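Local coordinates for protein phycocyanobilin lyase subunit alpha (Nostoc sp. PCC 7120, PDB 5N3U) that forms a lyase together with its partner CpcF and is probably required for attaching the phycocyanobilin chromophore to the CpcA gene product, the phycocyanin alpha chain, at residues Pro100-Arg105 with Arg141-Gln146; Ala150-Leu155 with Cys180-Ala185; Asp162-Ile167 with Arg184-Leu189. All blocks are in the same frame, centred on the assembly; numbering follows the deposited sequence. Where two conformers were deposited one is given.

In the fold
All three contacts belong to an all-helical chain with HEAT repeats, and they follow its course. Interaction 1 fastens the loop that precedes helix 148-157 over the start of helix 102-115. Interaction 2, its centre about 17 Å from that of interaction 1, sets helix 148-157 beside helix 176-190, and interaction 3, its centre about 8 Å from that of interaction 2, packs the short helix 164-167 against the later turns of the same helix 176-190. Interactions 2 and 3 share R184 and A185 and meet directly where L152 CD2 lies 3.8 Å from I167 CG1. Interaction 1 stays about 12 Å from interaction 3 between nearest atoms; beside it, P142 packs on P65 of the CpcF chain.

Interaction 1. Residues Pro100-Arg105 with Arg141-Gln146; sequences PDFYVR and RPHLVQ
F102 and H143 lie face to face, their ring centroids 3.7 Å apart and their planes only 12° from parallel. The two side chains run antiparallel alongside one another, which brings each CB over the other ring: H143 CB sits 3.8 Å from the centroid of the F102 ring, and F102 CB makes the matching CH-pi contact with the imidazole. With CG anti to its backbone N (chi1 170°), F102 sends its ring from the first turn of the helix toward the loop. Y103 comes to the imidazole at its rim, OH near the ring plane and 3.2 Å from H143 CD2, and completes an aromatic cluster. A water lies between this hydroxyl and P142 O, but it sits too close to the hydroxyl for the bridge to be more than doubtful.

The guanidinium of R105 works at the other end of the contact. Its NE donates to Q146 OE1 at 2.8 Å in a nearly straight bond (164°), almost within the guanidinium plane, while NH2 adds weak bonds to the same oxygen and to V145 O. Arginine suits this place because one flat group can serve a side-chain amide and a backbone carbonyl together.

In the HEAT-repeat fold this joins the start of helix 102-115 to the irregular loop leading into helix 148-157, a loop whose P142 also packs on P65 of the CpcF chain.

Behind the first shell, H143 ND1 donates to L144 O of its own loop at 2.7 Å, again almost straight; the acceptor lies in the imidazole plane, so the bond fixes the rotation of the stacked ring. R105 is steadied through NH1, which reaches C99 O and, weakly, P100 O. D101 is the N-cap of the helix: OD1 accepts from Y103 N at 3.0 Å, and OD2 forms a salt bridge with R75.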
loop_
_atom_site.group_PDB
_atom_site.type_symbol
_atom_site.label_atom_id
_atom_site.label_comp_id
_atom_site.label_asym_id
_atom_site.label_seq_id
_atom_site.Cartn_x
_atom_site.Cartn_y
_atom_site.Cartn_z
ATOM N N PRO A 100 31.667 -11.986 -7.234
ATOM C CA PRO A 100 31.160 -13.025 -8.056
ATOM C C PRO A 100 29.669 -13.151 -8.125
ATOM O O PRO A 100 29.187 -13.684 -9.121
ATOM C CB PRO A 100 31.728 -14.341 -7.430
ATOM C CG PRO A 100 32.800 -13.931 -6.571
ATOM C CD PRO A 100 32.541 -12.515 -6.143
ATOM N N ASP A 101 28.932 -12.627 -7.143
ATOM C CA ASP A 101 27.488 -12.717 -7.147
ATOM C C ASP A 101 26.916 -11.610 -8.079
ATOM O O ASP A 101 27.062 -10.405 -7.812
ATOM C CB ASP A 101 27.021 -12.473 -5.726
ATOM C CG ASP A 101 25.515 -12.457 -5.572
ATOM O OD1 ASP A 101 24.752 -12.604 -6.558
ATOM O OD2 ASP A 101 25.060 -12.274 -4.398
ATOM N N PHE A 102 26.239 -12.050 -9.132
ATOM C CA PHE A 102 25.629 -11.143 -10.083
ATOM C C PHE A 102 24.799 -10.048 -9.427
ATOM O O PHE A 102 24.867 -8.857 -9.833
ATOM C CB PHE A 102 24.792 -11.936 -11.143
ATOM C CG PHE A 102 23.951 -11.054 -12.008
ATOM C CD1 PHE A 102 22.696 -10.649 -11.588
ATOM C CD2 PHE A 102 24.411 -10.598 -13.265
ATOM C CE1 PHE A 102 21.920 -9.807 -12.330
ATOM C CE2 PHE A 102 23.577 -9.793 -14.083
ATOM C CZ PHE A 102 22.382 -9.300 -13.586
ATOM N N TYR A 103 24.021 -10.443 -8.429
ATOM C CA TYR A 103 23.044 -9.562 -7.821
ATOM C C TYR A 103 23.737 -8.496 -6.927
ATOM O O TYR A 103 23.231 -7.413 -6.791
ATOM C CB TYR A 103 21.977 -10.331 -7.066
ATOM C CG TYR A 103 21.108 -11.086 -8.005
ATOM C CD1 TYR A 103 20.166 -10.391 -8.782
ATOM C CD2 TYR A 103 21.269 -12.451 -8.199
ATOM C CE1 TYR A 103 19.396 -11.072 -9.772
ATOM C CE2 TYR A 103 20.485 -13.143 -9.124
ATOM C CZ TYR A 103 19.572 -12.430 -9.905
ATOM O OH TYR A 103 18.821 -13.069 -10.848
ATOM N N VAL A 104 24.912 -8.782 -6.434
ATOM C CA VAL A 104 25.755 -7.736 -5.788
ATOM C C VAL A 104 26.251 -6.724 -6.829
ATOM O O VAL A 104 26.203 -5.561 -6.588
ATOM C CB VAL A 104 26.923 -8.347 -5.038
ATOM C CG1 VAL A 104 27.856 -7.268 -4.570
ATOM C CG2 VAL A 104 26.414 -9.100 -3.843
ATOM N N ARG A 105 26.778 -7.215 -7.930
ATOM C CA ARG A 105 27.227 -6.354 -9.035
ATOM C C ARG A 105 26.115 -5.445 -9.490
ATOM O O ARG A 105 26.304 -4.227 -9.682
ATOM C CB ARG A 105 27.828 -7.156 -10.198
ATOM C CG ARG A 105 28.975 -8.094 -9.800
ATOM C CD ARG A 105 29.905 -8.493 -10.971
ATOM N NE ARG A 105 29.264 -9.274 -12.016
ATOM C CZ ARG A 105 28.906 -10.538 -11.904
ATOM N NH1 ARG A 105 29.119 -11.193 -10.755
ATOM N NH2 ARG A 105 28.316 -11.140 -12.915
ATOM N N ARG A 141 20.023 -19.217 -15.977
ATOM C CA ARG A 141 20.118 -17.986 -15.207
ATOM C C ARG A 141 19.064 -17.015 -15.675
ATOM O O ARG A 141 18.948 -16.750 -16.839
ATOM C CB ARG A 141 21.473 -17.315 -15.464
ATOM C CG ARG A 141 22.678 -18.140 -15.217
ATOM C CD ARG A 141 22.822 -18.420 -13.734
ATOM N NE ARG A 141 24.067 -19.147 -13.645
ATOM C CZ ARG A 141 24.214 -20.357 -13.142
ATOM N NH1 ARG A 141 23.223 -20.952 -12.529
ATOM N NH2 ARG A 141 25.406 -20.923 -13.166
ATOM N N PRO A 142 18.343 -16.372 -14.761
ATOM C CA PRO A 142 17.370 -15.370 -15.176
ATOM C C PRO A 142 17.936 -13.941 -15.351
ATOM O O PRO A 142 17.340 -12.977 -14.858
ATOM C CB PRO A 142 16.387 -15.404 -14.012
ATOM C CG PRO A 142 17.279 -15.635 -12.830
ATOM C CD PRO A 142 18.368 -16.558 -13.314
ATOM N N HIS A 143 19.129 -13.834 -15.880
ATOM C CA HIS A 143 19.817 -12.579 -16.005
ATOM C C HIS A 143 20.896 -12.753 -17.079
ATOM O O HIS A 143 21.320 -13.848 -17.408
ATOM C CB HIS A 143 20.387 -12.100 -14.656
ATOM C CG HIS A 143 21.346 -13.041 -13.981
ATOM N ND1 HIS A 143 22.645 -13.211 -14.400
ATOM C CD2 HIS A 143 21.210 -13.831 -12.882
ATOM C CE1 HIS A 143 23.268 -14.060 -13.597
ATOM N NE2 HIS A 143 22.410 -14.443 -12.670
ATOM N N LEU A 144 21.398 -11.645 -17.584
ATOM C CA LEU A 144 22.548 -11.674 -18.474
ATOM C C LEU A 144 23.799 -11.830 -17.707
ATOM O O LEU A 144 23.762 -11.799 -16.477
ATOM C CB LEU A 144 22.584 -10.386 -19.305
ATOM C CG LEU A 144 21.323 -10.129 -20.095
ATOM C CD1 LEU A 144 21.292 -8.763 -20.721
ATOM C CD2 LEU A 144 21.124 -11.167 -21.168
ATOM N N VAL A 145 24.917 -12.022 -18.395
ATOM C CA VAL A 145 26.171 -12.255 -17.753
ATOM C C VAL A 145 26.662 -11.111 -16.867
ATOM O O VAL A 145 27.384 -11.360 -15.875
ATOM C CB VAL A 145 27.316 -12.716 -18.695
ATOM C CG1 VAL A 145 27.061 -14.135 -19.180
ATOM C CG2 VAL A 145 27.563 -11.718 -19.811
ATOM N N GLN A 146 26.227 -9.880 -17.214
ATOM C CA GLN A 146 26.504 -8.708 -16.391
ATOM C C GLN A 146 25.258 -7.877 -16.336
ATOM O O GLN A 146 24.357 -8.051 -17.128
ATOM C CB GLN A 146 27.689 -7.882 -16.955
ATOM C CG GLN A 146 29.056 -8.561 -17.024
ATOM C CD GLN A 146 29.572 -8.828 -15.655
ATOM O OE1 GLN A 146 29.010 -8.377 -14.664
ATOM N NE2 GLN A 146 30.661 -9.487 -15.578
HETATM O O HOH W 1 17.273 -11.674 -12.096
#

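Interaction 2. Residues Ala150-Leu155 with Cys180-Ala185; sequences AVLEAL and CAAARA
Helices 148-157 and 176-190 run almost parallel here, their short segments 8° apart in direction with axes 8.1 Å from each other, and the CA atoms of E153 and A181 come within 5.5 Å. This is close packing of neighbouring helices in the HEAT-repeat region, and alanine on helix 176-190 makes it possible. The small methyl of A181 fits between L152 and E153, its CB 4.1 Å from L152 CB and 3.9 Å from E153 CG. Further along, A185 CB rests 3.4 Å from L152 O, a close approach that the short methyl allows. L152, large and branched, reaches past A181 to lay CD1 against A182.

E153 lies nearly perpendicular to R184. R184 leaves its helix with CG anti to the backbone N (chi1 178°) and extends as far as NE, so its aliphatic part can meet that of the glutamate. Their opposite charges probably attract weakly but form no salt bridge, as E153 OE2 lies well out of the guanidinium plane and also close to the like-charged D217. R184 instead makes salt bridges to E113 through NH2 and to D217 through NE, which suits a buried arginine. Its CD touches E153 CG at 3.8 Å, and E153 CG also lies over one face of the guanidinium.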
loop_
_atom_site.group_PDB
_atom_site.type_symbol
_atom_site.label_atom_id
_atom_site.label_comp_id
_atom_site.label_asym_id
_atom_site.label_seq_id
_atom_site.Cartn_x
_atom_site.Cartn_y
_atom_site.Cartn_z
ATOM N N ALA A 150 21.960 -1.597 -15.640
ATOM C CA ALA A 150 22.462 -0.705 -14.580
ATOM C C ALA A 150 23.784 -0.159 -14.904
ATOM O O ALA A 150 24.047 1.005 -14.624
ATOM C CB ALA A 150 22.539 -1.520 -13.294
ATOM N N VAL A 151 24.652 -0.906 -15.541
ATOM C CA VAL A 151 25.986 -0.408 -15.857
ATOM C C VAL A 151 25.923 0.746 -16.882
ATOM O O VAL A 151 26.617 1.782 -16.770
ATOM C CB VAL A 151 26.908 -1.525 -16.410
ATOM C CG1 VAL A 151 28.141 -0.981 -17.108
ATOM C CG2 VAL A 151 27.291 -2.515 -15.276
ATOM N N LEU A 152 25.121 0.534 -17.895
ATOM C CA LEU A 152 24.976 1.569 -18.938
ATOM C C LEU A 152 24.327 2.827 -18.310
ATOM O O LEU A 152 24.765 3.919 -18.549
ATOM C CB LEU A 152 24.064 1.048 -20.043
ATOM C CG LEU A 152 24.741 -0.029 -20.934
ATOM C CD1 LEU A 152 23.715 -0.807 -21.690
ATOM C CD2 LEU A 152 25.890 0.519 -21.769
ATOM N N GLU A 153 23.274 2.653 -17.570
ATOM C CA GLU A 153 22.627 3.785 -16.915
ATOM C C GLU A 153 23.655 4.483 -16.049
ATOM O O GLU A 153 23.751 5.726 -16.060
ATOM C CB GLU A 153 21.500 3.309 -16.038
ATOM C CG GLU A 153 20.292 2.960 -16.846
ATOM C CD GLU A 153 19.096 2.615 -15.998
ATOM O OE1 GLU A 153 19.238 2.399 -14.759
ATOM O OE2 GLU A 153 17.995 2.541 -16.585
ATOM N N ALA A 154 24.427 3.705 -15.271
ATOM C CA ALA A 154 25.425 4.356 -14.412
ATOM C C ALA A 154 26.479 5.183 -15.164
ATOM O O ALA A 154 26.862 6.299 -14.762
ATOM C CB ALA A 154 26.097 3.310 -13.554
ATOM N N LEU A 155 26.925 4.686 -16.316
ATOM C CA LEU A 155 27.934 5.359 -17.096
ATOM C C LEU A 155 27.375 6.665 -17.690
ATOM O O LEU A 155 28.082 7.677 -17.699
ATOM C CB LEU A 155 28.442 4.493 -18.268
ATOM C CG LEU A 155 29.361 3.378 -17.777
ATOM C CD1 LEU A 155 29.527 2.376 -18.871
ATOM C CD2 LEU A 155 30.687 3.894 -17.318
ATOM N N CYS A 180 17.147 0.291 -24.128
ATOM C CA CYS A 180 16.618 1.484 -23.481
ATOM C C CYS A 180 17.663 2.174 -22.628
ATOM O O CYS A 180 17.836 3.415 -22.668
ATOM C CB CYS A 180 15.409 1.086 -22.671
ATOM S SG CYS A 180 14.450 2.419 -21.958
ATOM N N ALA A 181 18.398 1.368 -21.821
ATOM C CA ALA A 181 19.470 1.917 -21.058
ATOM C C ALA A 181 20.564 2.556 -21.905
ATOM O O ALA A 181 21.126 3.608 -21.516
ATOM C CB ALA A 181 19.988 0.845 -20.151
ATOM N N ALA A 182 20.925 1.913 -23.050
ATOM C CA ALA A 182 21.924 2.437 -23.946
ATOM C C ALA A 182 21.407 3.764 -24.566
ATOM O O ALA A 182 22.160 4.720 -24.661
ATOM C CB ALA A 182 22.240 1.439 -25.038
ATOM N N ALA A 183 20.109 3.834 -24.856
ATOM C CA ALA A 183 19.508 5.117 -25.354
ATOM C C ALA A 183 19.594 6.211 -24.367
ATOM O O ALA A 183 20.057 7.317 -24.630
ATOM C CB ALA A 183 18.105 4.893 -25.765
ATOM N N ARG A 184 19.287 5.874 -23.116
ATOM C CA ARG A 184 19.504 6.841 -22.064
ATOM C C ARG A 184 20.860 7.316 -21.858
ATOM O O ARG A 184 21.127 8.535 -21.746
ATOM C CB ARG A 184 18.943 6.274 -20.736
ATOM C CG ARG A 184 19.156 7.162 -19.551
ATOM C CD ARG A 184 19.008 6.215 -18.386
ATOM N NE ARG A 184 18.756 6.709 -17.036
ATOM C CZ ARG A 184 19.636 7.160 -16.182
ATOM N NH1 ARG A 184 20.939 7.406 -16.508
ATOM N NH2 ARG A 184 19.158 7.455 -14.972
ATOM N N ALA A 185 21.790 6.394 -21.792
ATOM C CA ALA A 185 23.160 6.780 -21.648
ATOM C C ALA A 185 23.689 7.580 -22.852
ATOM O O ALA A 185 24.378 8.594 -22.695
ATOM C CB ALA A 185 24.025 5.595 -21.446
#

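Interaction 3. Residues Asp162-Ile167 with Arg184-Leu189; sequences DAIPLI and RAMYQL
I164 and I167, one turn apart on the short helix 164-167, press their branched side chains into the surface formed by A185, M186 and L189 on helix 176-190. The contact lies within the HEAT-repeat region, where the short helix follows helix 148-157 in the chain and packs on helix 176-190; it is wholly apolar.

The hollow in this surface lies over A185, whose side chain is a single methyl, between the longer M186 and L189. I167 fills it. Its CG2 branch comes down to 4.1 Å from A185 CB and passes along M186 to meet SD at 3.8 Å, while the other branch turns CD1 to the leucine. Isoleucine suits the place because branching at CB lets one residue touch both walls and the floor. L152 and L155 of helix 148-157 also pack against I167, on its CG1-CD1 branch.

I164 lies nearer the later end of helix 176-190 and straddles the rim of the hollow. With CG1 anti to the carbonyl carbon (chi1 -74°), it lays that arm alongside L189, CG1 resting 3.8 Å from L189 CB, and CD1 continues past the same CB. Its CG2 points to the methionine. M186 can follow this uneven outline because its unbranched chain is flexible: bends at chi2 (-56°) and chi3 (-69°) fold it so that sulfur faces I167 and the terminal methyl faces I164, with M186 CE 3.9 Å from I164 CG2. At the leucine wall the fit is tighter, I167 CD1 meeting L189 CD1 at 3.6 Å.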
loop_
_atom_site.group_PDB
_atom_site.type_symbol
_atom_site.label_atom_id
_atom_site.label_comp_id
_atom_site.label_asym_id
_atom_site.label_seq_id
_atom_site.Cartn_x
_atom_site.Cartn_y
_atom_site.Cartn_z
ATOM N N ASP A 162 34.118 9.033 -22.331
ATOM C CA ASP A 162 35.035 8.082 -22.957
ATOM C C ASP A 162 34.400 6.756 -23.264
ATOM O O ASP A 162 34.869 6.082 -24.105
ATOM C CB ASP A 162 36.169 7.717 -22.043
ATOM C CG ASP A 162 37.149 8.829 -21.856
ATOM O OD1 ASP A 162 37.245 9.724 -22.727
ATOM O OD2 ASP A 162 37.834 8.778 -20.806
ATOM N N ALA A 163 33.295 6.419 -22.627
ATOM C CA ALA A 163 32.674 5.128 -22.837
ATOM C C ALA A 163 31.732 5.090 -23.990
ATOM O O ALA A 163 31.195 4.017 -24.300
ATOM C CB ALA A 163 31.941 4.694 -21.539
ATOM N N ILE A 164 31.430 6.234 -24.596
ATOM C CA ILE A 164 30.484 6.274 -25.713
ATOM C C ILE A 164 30.643 5.179 -26.734
ATOM O O ILE A 164 29.683 4.541 -27.054
ATOM C CB ILE A 164 30.483 7.662 -26.416
ATOM C CG1 ILE A 164 29.770 8.662 -25.509
ATOM C CG2 ILE A 164 29.801 7.597 -27.797
ATOM C CD1 ILE A 164 30.036 10.147 -25.835
ATOM N N PRO A 165 31.846 4.948 -27.280
ATOM C CA PRO A 165 31.980 3.929 -28.342
ATOM C C PRO A 165 31.720 2.506 -27.810
ATOM O O PRO A 165 31.365 1.630 -28.570
ATOM C CB PRO A 165 33.444 3.993 -28.725
ATOM C CG PRO A 165 34.026 5.157 -28.074
ATOM C CD PRO A 165 33.104 5.647 -26.998
ATOM N N LEU A 166 31.865 2.292 -26.478
ATOM C CA LEU A 166 31.533 1.007 -25.880
ATOM C C LEU A 166 30.039 0.864 -25.620
ATOM O O LEU A 166 29.491 -0.210 -25.712
ATOM C CB LEU A 166 32.274 0.834 -24.593
ATOM C CG LEU A 166 33.772 1.065 -24.600
ATOM C CD1 LEU A 166 34.267 0.861 -23.164
ATOM C CD2 LEU A 166 34.508 0.126 -25.531
ATOM N N ILE A 167 29.382 1.987 -25.394
ATOM C CA ILE A 167 27.998 2.041 -25.117
ATOM C C ILE A 167 27.154 1.961 -26.365
ATOM O O ILE A 167 26.160 1.211 -26.405
ATOM C CB ILE A 167 27.652 3.326 -24.331
ATOM C CG1 ILE A 167 28.273 3.270 -22.954
ATOM C CG2 ILE A 167 26.144 3.497 -24.241
ATOM C CD1 ILE A 167 28.211 4.578 -22.242
ATOM N N ARG A 184 19.287 5.874 -23.116
ATOM C CA ARG A 184 19.504 6.841 -22.064
ATOM C C ARG A 184 20.860 7.316 -21.858
ATOM O O ARG A 184 21.127 8.535 -21.746
ATOM C CB ARG A 184 18.943 6.274 -20.736
ATOM C CG ARG A 184 19.156 7.162 -19.551
ATOM C CD ARG A 184 19.008 6.215 -18.386
ATOM N NE ARG A 184 18.756 6.709 -17.036
ATOM C CZ ARG A 184 19.636 7.160 -16.182
ATOM N NH1 ARG A 184 20.939 7.406 -16.508
ATOM N NH2 ARG A 184 19.158 7.455 -14.972
ATOM N N ALA A 185 21.790 6.394 -21.792
ATOM C CA ALA A 185 23.160 6.780 -21.648
ATOM C C ALA A 185 23.689 7.580 -22.852
ATOM O O ALA A 185 24.378 8.594 -22.695
ATOM C CB ALA A 185 24.025 5.595 -21.446
ATOM N N MET A 186 23.294 7.150 -24.043
ATOM C CA MET A 186 23.761 7.881 -25.206
ATOM C C MET A 186 23.278 9.340 -25.207
ATOM O O MET A 186 24.038 10.270 -25.548
ATOM C CB MET A 186 23.342 7.126 -26.445
ATOM C CG MET A 186 24.201 5.876 -26.779
ATOM S SD MET A 186 25.935 6.168 -26.966
ATOM C CE MET A 186 25.996 7.146 -28.544
ATOM N N TYR A 187 22.025 9.533 -24.885
ATOM C CA TYR A 187 21.524 10.893 -24.727
ATOM C C TYR A 187 22.265 11.710 -23.672
ATOM O O TYR A 187 22.702 12.861 -23.889
ATOM C CB TYR A 187 20.061 10.895 -24.455
ATOM C CG TYR A 187 19.545 12.343 -24.469
ATOM C CD1 TYR A 187 19.570 13.134 -23.308
ATOM C CD2 TYR A 187 19.089 12.912 -25.638
ATOM C CE1 TYR A 187 19.116 14.457 -23.330
ATOM C CE2 TYR A 187 18.635 14.231 -25.674
ATOM C CZ TYR A 187 18.663 14.998 -24.530
ATOM O OH TYR A 187 18.234 16.305 -24.529
ATOM N N GLN A 188 22.488 11.126 -22.498
ATOM C CA GLN A 188 23.185 11.854 -21.489
ATOM C C GLN A 188 24.525 12.234 -21.867
ATOM O O GLN A 188 24.963 13.314 -21.544
ATOM C CB GLN A 188 23.245 11.085 -20.148
ATOM C CG GLN A 188 21.940 10.967 -19.492
ATOM C CD GLN A 188 22.041 10.131 -18.183
ATOM O OE1 GLN A 188 22.339 8.935 -18.201
ATOM N NE2 GLN A 188 21.761 10.732 -17.115
ATOM N N LEU A 189 25.233 11.374 -22.571
ATOM C CA LEU A 189 26.595 11.635 -22.900
ATOM C C LEU A 189 26.815 12.437 -24.184
ATOM O O LEU A 189 27.880 13.013 -24.319
ATOM C CB LEU A 189 27.382 10.346 -23.042
ATOM C CG LEU A 189 27.359 9.523 -21.716
ATOM C CD1 LEU A 189 27.934 8.124 -21.898
ATOM C CD2 LEU A 189 28.176 10.228 -20.651
#